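Local coordinates for defective in germ line development protein 3, isoform a (Caenorhabditis elegans, PDB 3N89), which probably takes part in germline development as a Bicaudal-C-type protein whose four KH domains pack into one globular platform, at residues G243-D246 with N247-A251. Numbering follows the deposited sequence.
Sequences GNID and NVLKA
Val-248 and Leu-249 return over Asn-244 and Ile-245 in the first turn of a KH-domain helix, a worked example of how a strand passes into a helix. Strand 236-242 ends just before Gly-243, and helix 245-257 starts after Asn-244 at the N-cap position, all within the third KH domain of GLD-3.

Backbone bonds close the turn. Val-248 N donates to Asn-244 O at 3.1 Å, although the carbonyl is less surely placed, and a weak bond, long but nearly straight, runs from Leu-249 N to Ile-245 O at 3.3 Å. Gly-243 leads into this turn with a positive phi of 146°; its backbone hydrogen-bonds with that of Phe-186, on strand 186-193.

Apolar contact follows the same i to i+4 spacing. With CG1 of Ile-245 anti to the backbone N (chi1 179°) and a bend at chi2 (57°), CD1 comes against the branch of Leu-249, 3.9 Å from CG and 4.0 Å from CD1, the two side chains meeting at a slant. Both residues reach helix 161-175, Ile-245 at Lys-169 and Leu-249 at Gln-161 and Ile-165, while Val-248 packs on Leu-188 of strand 186-193.

The polar side chains tie this turn to its neighbours. Asp-246 makes a salt bridge through OD2 with Lys-169, and Asn-247 donates from ND2 to Thr-217 O, with a weak second bond to Thr-218 O. On the other arm of the same amide, Asn-247 OD1 lies 4.0 Å from Asn-244 CB.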
ATOM      1  N   GLY A 243     -16.206   8.552 -10.831  1.00 18.34           N
ATOM      2  CA  GLY A 243     -16.882   7.558 -11.647  1.00 19.79           C
ATOM      3  C   GLY A 243     -17.865   6.725 -10.839  1.00 21.50           C
ATOM      4  O   GLY A 243     -18.057   6.975  -9.650  1.00 21.60           O
ATOM      5  N   ASN A 244     -18.503   5.746 -11.470  1.00 22.95           N
ATOM      6  CA  ASN A 244     -19.441   4.894 -10.751  1.00 25.73           C
ATOM      7  C   ASN A 244     -18.695   4.195  -9.630  1.00 25.27           C
ATOM      8  O   ASN A 244     -17.467   4.112  -9.649  1.00 26.47           O
ATOM      9  CB  ASN A 244     -20.060   3.840 -11.672  1.00 27.13           C
ATOM     10  CG  ASN A 244     -20.815   4.451 -12.828  1.00 31.12           C
ATOM     11  OD1 ASN A 244     -21.170   5.635 -12.802  1.00 33.06           O
ATOM     12  ND2 ASN A 244     -21.078   3.642 -13.853  1.00 30.95           N
ATOM     13  N   ILE A 245     -19.439   3.671  -8.666  1.00 24.47           N
ATOM     14  CA  ILE A 245     -18.832   2.994  -7.534  1.00 23.45           C
ATOM     15  C   ILE A 245     -17.918   1.827  -7.913  1.00 23.31           C
ATOM     16  O   ILE A 245     -16.805   1.741  -7.413  1.00 23.26           O
ATOM     17  CB  ILE A 245     -19.918   2.511  -6.532  1.00 23.35           C
ATOM     18  CG1 ILE A 245     -19.261   1.784  -5.359  1.00 22.45           C
ATOM     19  CG2 ILE A 245     -20.923   1.616  -7.240  1.00 22.52           C
ATOM     20  CD1 ILE A 245     -18.247   2.626  -4.625  1.00 23.96           C
ATOM     21  N   ASP A 246     -18.372   0.935  -8.788  1.00 24.94           N
ATOM     22  CA  ASP A 246     -17.552  -0.216  -9.181  1.00 26.22           C
ATOM     23  C   ASP A 246     -16.228   0.153  -9.850  1.00 26.79           C
ATOM     24  O   ASP A 246     -15.186  -0.436  -9.544  1.00 27.57           O
ATOM     25  CB  ASP A 246     -18.340  -1.140 -10.111  1.00 27.53           C
ATOM     26  CG  ASP A 246     -19.467  -1.855  -9.401  1.00 31.12           C
ATOM     27  OD1 ASP A 246     -19.180  -2.690  -8.517  1.00 30.97           O
ATOM     28  OD2 ASP A 246     -20.644  -1.585  -9.727  1.00 34.32           O
ATOM     29  N   ASN A 247     -16.267   1.116 -10.764  1.00 26.82           N
ATOM     30  CA  ASN A 247     -15.060   1.537 -11.470  1.00 28.78           C
ATOM     31  C   ASN A 247     -14.046   2.204 -10.536  1.00 28.19           C
ATOM     32  O   ASN A 247     -12.850   1.927 -10.606  1.00 27.34           O
ATOM     33  CB  ASN A 247     -15.425   2.503 -12.597  1.00 30.96           C
ATOM     34  CG  ASN A 247     -16.428   1.913 -13.568  1.00 32.13           C
ATOM     35  OD1 ASN A 247     -17.392   1.260 -13.158  1.00 33.22           O
ATOM     36  ND2 ASN A 247     -16.218   2.153 -14.860  1.00 30.83           N
ATOM     37  N   VAL A 248     -14.526   3.081  -9.660  1.00 27.42           N
ATOM     38  CA  VAL A 248     -13.638   3.779  -8.739  1.00 27.23           C
ATOM     39  C   VAL A 248     -12.829   2.811  -7.878  1.00 26.30           C
ATOM     40  O   VAL A 248     -11.601   2.916  -7.797  1.00 25.72           O
ATOM     41  CB  VAL A 248     -14.417   4.727  -7.807  1.00 26.80           C
ATOM     42  CG1 VAL A 248     -13.439   5.535  -6.972  1.00 30.54           C
ATOM     43  CG2 VAL A 248     -15.292   5.651  -8.617  1.00 24.29           C
ATOM     44  N   LEU A 249     -13.512   1.873  -7.232  1.00 25.38           N
ATOM     45  CA  LEU A 249     -12.825   0.907  -6.386  1.00 26.41           C
ATOM     46  C   LEU A 249     -11.863   0.055  -7.222  1.00 26.05           C
ATOM     47  O   LEU A 249     -11.016  -0.651  -6.680  1.00 25.88           O
ATOM     48  CB  LEU A 249     -13.839   0.019  -5.647  1.00 25.00           C
ATOM     49  CG  LEU A 249     -14.842   0.747  -4.733  1.00 26.25           C
ATOM     50  CD1 LEU A 249     -15.579  -0.275  -3.882  1.00 26.08           C
ATOM     51  CD2 LEU A 249     -14.119   1.743  -3.819  1.00 25.43           C
ATOM     52  N   LYS A 250     -12.004   0.128  -8.544  1.00 25.74           N
ATOM     53  CA  LYS A 250     -11.135  -0.613  -9.452  1.00 23.99           C
ATOM     54  C   LYS A 250      -9.928   0.278  -9.735  1.00 23.80           C
ATOM     55  O   LYS A 250      -8.794  -0.189  -9.844  1.00 22.97           O
ATOM     56  CB  LYS A 250     -11.868  -0.934 -10.758  1.00 24.65           C
ATOM     57  CG  LYS A 250     -11.382  -2.212 -11.428  1.00 22.79           C
ATOM     58  CD  LYS A 250     -11.556  -3.382 -10.481  1.00 25.01           C
ATOM     59  CE  LYS A 250     -10.780  -4.598 -10.934  1.00 28.89           C
ATOM     60  NZ  LYS A 250     -10.718  -5.637  -9.860  1.00 30.25           N
ATOM     61  N   ALA A 251     -10.178   1.573  -9.864  1.00 24.05           N
ATOM     62  CA  ALA A 251      -9.096   2.516 -10.091  1.00 24.34           C
ATOM     63  C   ALA A 251      -8.193   2.435  -8.858  1.00 24.74           C
ATOM     64  O   ALA A 251      -6.974   2.304  -8.968  1.00 23.81           O
ATOM     65  CB  ALA A 251      -9.653   3.919 -10.253  1.00 21.38           C
TER